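Local coordinates for protein ribulose bisphosphate carboxylase (Hyperthermus butylicus DSM 5456, PDB 6HUN) that probably catalyses the addition of carbon dioxide and water to ribulose 1,5-bisphosphate, yielding two molecules of 3-phosphoglycerate in an archaeal AMP degradation pathway, at residues L201-E206 / I401-G406. Sequence-based numbering, arbitrary orientation. Where two conformers were deposited one is given.
Sequences LVKDDE and IMQVGG
Lys203 and Gln403 lie one strand apart at the C-terminal mouth of the TIM barrel, at the ends of strands 201-203 and 401-403, with their CA atoms 9.0 Å apart. The gap is bridged by side chains alone: NZ of Lys203 donates a hydrogen bond to OE1 of Gln403 at 2.9 Å. NZ stands above the carbonyl plane, 38° out of it, rather than on a lone pair, and the C=O...N angle is 123°. Lys203 runs straight from CB to CE, with CG anti to the backbone N, and bends only at its last torsion (chi4 -113°), crossing the Gln403 side chain at about a right angle. Lys203 is uncarbamylated here, and its side chain comes within about 3 Å of a bound calcium ion; with Asp205 and Glu206 it is predicted to bind the catalytic magnesium once carbamylated. Glu206 forms a salt bridge with Lys179. Gln403 to Gly406 belong to the predicted substrate site, so the bond probably joins the metal site to the substrate site. Between the two strands runs strand 171-174, whose Ala173 touches both Leu201 and Ile401; beyond it Val175 packs on Lys203 and Gln403, while Lys203 also touches His293 and His295 of strand 291-295.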
ATOM      1  N   LEU A 201     -27.432  -6.150  -4.119  1.00 40.33           N
ATOM      2  CA  LEU A 201     -26.387  -5.149  -4.386  1.00 39.73           C
ATOM      3  C   LEU A 201     -25.762  -5.431  -5.736  1.00 43.83           C
ATOM      4  O   LEU A 201     -25.391  -6.575  -6.028  1.00 45.15           O
ATOM      5  CB  LEU A 201     -25.303  -5.146  -3.313  1.00 39.04           C
ATOM      6  CG  LEU A 201     -25.758  -4.857  -1.894  1.00 38.66           C
ATOM      7  CD1 LEU A 201     -24.646  -5.292  -0.974  1.00 33.22           C
ATOM      8  CD2 LEU A 201     -26.027  -3.369  -1.696  1.00 41.29           C
ATOM      9  N   VAL A 202     -25.658  -4.391  -6.580  1.00 36.32           N
ATOM     10  CA  VAL A 202     -24.851  -4.493  -7.785  1.00 41.73           C
ATOM     11  C   VAL A 202     -23.499  -3.861  -7.458  1.00 37.16           C
ATOM     12  O   VAL A 202     -23.427  -2.884  -6.716  1.00 38.20           O
ATOM     13  CB  VAL A 202     -25.551  -3.829  -8.994  1.00 49.15           C
ATOM     14  CG1 VAL A 202     -26.066  -2.483  -8.625  1.00 49.76           C
ATOM     15  CG2 VAL A 202     -24.605  -3.747 -10.200  1.00 52.22           C
ATOM     16  N   LYS A 203     -22.437  -4.485  -7.905  1.00 36.08           N
ATOM     17  CA  LYS A 203     -21.101  -4.097  -7.443  1.00 36.38           C
ATOM     18  C   LYS A 203     -20.212  -3.787  -8.619  1.00 39.25           C
ATOM     19  O   LYS A 203     -20.077  -4.601  -9.534  1.00 38.97           O
ATOM     20  CB  LYS A 203     -20.491  -5.220  -6.607  1.00 39.91           C
ATOM     21  CG  LYS A 203     -19.121  -4.981  -5.936  1.00 37.82           C
ATOM     22  CD  LYS A 203     -18.792  -6.331  -5.256  1.00 37.55           C
ATOM     23  CE  LYS A 203     -17.479  -6.308  -4.512  1.00 42.45           C
ATOM     24  NZ  LYS A 203     -16.409  -7.194  -5.100  1.00 42.95           N
ATOM     25  N   ASP A 204     -19.529  -2.641  -8.557  1.00 37.25           N
ATOM     26  CA  ASP A 204     -18.535  -2.351  -9.562  1.00 33.92           C
ATOM     27  C   ASP A 204     -17.357  -3.285  -9.383  1.00 37.40           C
ATOM     28  O   ASP A 204     -17.032  -3.690  -8.264  1.00 33.78           O
ATOM     29  CB  ASP A 204     -18.007  -0.913  -9.387  1.00 29.67           C
ATOM     30  CG  ASP A 204     -18.885   0.128  -9.999  1.00 38.08           C
ATOM     31  OD1 ASP A 204     -19.896  -0.185 -10.745  1.00 39.79           O
ATOM     32  OD2 ASP A 204     -18.559   1.301  -9.697  1.00 40.10           O
ATOM     33  N   ASP A 205     -16.636  -3.555 -10.456  1.00 36.49           N
ATOM     34  CA  ASP A 205     -15.412  -4.298 -10.193  0.53 38.95           C
ATOM     35  C   ASP A 205     -14.311  -3.343  -9.719  1.00 36.86           C
ATOM     36  O   ASP A 205     -14.445  -2.117  -9.790  1.00 35.82           O
ATOM     37  CB  ASP A 205     -14.988  -5.092 -11.421  0.53 42.82           C
ATOM     38  CG  ASP A 205     -14.331  -6.428 -11.053  0.53 45.34           C
ATOM     39  OD1 ASP A 205     -14.849  -7.156 -10.173  0.53 48.38           O
ATOM     40  OD2 ASP A 205     -13.283  -6.752 -11.632  0.53 48.61           O
ATOM     41  N   GLU A 206     -13.209  -3.926  -9.190  1.00 29.22           N
ATOM     42  CA  GLU A 206     -12.169  -3.144  -8.520  1.00 30.98           C
ATOM     43  C   GLU A 206     -11.479  -2.148  -9.438  1.00 28.60           C
ATOM     44  O   GLU A 206     -10.936  -1.141  -8.951  1.00 28.71           O
ATOM     45  CB  GLU A 206     -11.132  -4.091  -7.888  1.00 33.93           C
ATOM     46  CG  GLU A 206     -10.195  -4.751  -8.882  1.00 40.53           C
ATOM     47  CD  GLU A 206     -10.841  -5.859  -9.682  1.00 56.75           C
ATOM     48  OE1 GLU A 206     -10.272  -6.210 -10.747  1.00 59.73           O
ATOM     49  OE2 GLU A 206     -11.914  -6.373  -9.256  1.00 61.31           O
ATOM     50  N   ILE A 401     -21.961 -11.438   3.198  1.00 31.91           N
ATOM     51  CA  ILE A 401     -22.362 -11.057   1.856  1.00 32.57           C
ATOM     52  C   ILE A 401     -21.773 -12.094   0.906  1.00 33.00           C
ATOM     53  O   ILE A 401     -20.578 -12.387   0.965  1.00 33.97           O
ATOM     54  CB  ILE A 401     -21.875  -9.642   1.514  1.00 31.61           C
ATOM     55  CG1 ILE A 401     -22.467  -8.635   2.499  1.00 31.23           C
ATOM     56  CG2 ILE A 401     -22.228  -9.339   0.045  1.00 34.10           C
ATOM     57  CD1 ILE A 401     -21.671  -7.286   2.456  1.00 35.24           C
ATOM     58  N   MET A 402     -22.623 -12.739   0.087  1.00 34.66           N
ATOM     59  CA  MET A 402     -22.113 -13.639  -0.931  1.00 35.34           C
ATOM     60  C   MET A 402     -22.092 -12.965  -2.284  1.00 35.69           C
ATOM     61  O   MET A 402     -23.091 -12.399  -2.729  1.00 36.60           O
ATOM     62  CB  MET A 402     -22.970 -14.913  -0.996  1.00 37.15           C
ATOM     63  CG  MET A 402     -23.502 -15.250   0.351  1.00 37.16           C
ATOM     64  SD  MET A 402     -24.289 -16.954   0.418  1.00 44.89           S
ATOM     65  CE  MET A 402     -22.813 -17.879   0.232  1.00 48.71           C
ATOM     66  N   GLN A 403     -20.954 -13.034  -2.942  1.00 35.12           N
ATOM     67  CA  GLN A 403     -20.879 -12.550  -4.300  1.00 39.36           C
ATOM     68  C   GLN A 403     -21.155 -13.710  -5.236  1.00 41.61           C
ATOM     69  O   GLN A 403     -20.456 -14.729  -5.204  1.00 45.73           O
ATOM     70  CB  GLN A 403     -19.507 -11.916  -4.521  1.00 43.95           C
ATOM     71  CG  GLN A 403     -19.402 -11.124  -5.743  1.00 50.18           C
ATOM     72  CD  GLN A 403     -18.032 -10.495  -5.803  1.00 52.28           C
ATOM     73  OE1 GLN A 403     -17.629  -9.855  -4.854  1.00 50.38           O
ATOM     74  NE2 GLN A 403     -17.288 -10.740  -6.887  1.00 55.12           N
ATOM     75  N   VAL A 404     -22.196 -13.584  -6.043  1.00 39.91           N
ATOM     76  CA  VAL A 404     -22.693 -14.768  -6.728  1.00 47.00           C
ATOM     77  C   VAL A 404     -22.837 -14.460  -8.201  1.00 58.64           C
ATOM     78  O   VAL A 404     -23.832 -14.858  -8.832  1.00 73.43           O
ATOM     79  CB  VAL A 404     -24.038 -15.290  -6.155  1.00 45.54           C
ATOM     80  CG1 VAL A 404     -23.856 -15.908  -4.792  1.00 44.58           C
ATOM     81  CG2 VAL A 404     -25.138 -14.188  -6.120  1.00 48.44           C
ATOM     82  N   GLY A 405     -21.809 -13.862  -8.770  1.00 50.75           N
ATOM     83  CA  GLY A 405     -21.776 -13.493 -10.171  1.00 55.66           C
ATOM     84  C   GLY A 405     -21.996 -14.575 -11.204  1.00 55.86           C
ATOM     85  O   GLY A 405     -22.944 -14.477 -11.989  1.00 59.46           O
ATOM     86  N   GLY A 406     -21.128 -15.595 -11.232  1.00 55.14           N
ATOM     87  CA  GLY A 406     -21.261 -16.643 -12.225  1.00 59.58           C
ATOM     88  C   GLY A 406     -22.594 -17.362 -12.121  1.00 60.90           C
ATOM     89  O   GLY A 406     -23.288 -17.554 -13.119  1.00 61.24           O
TER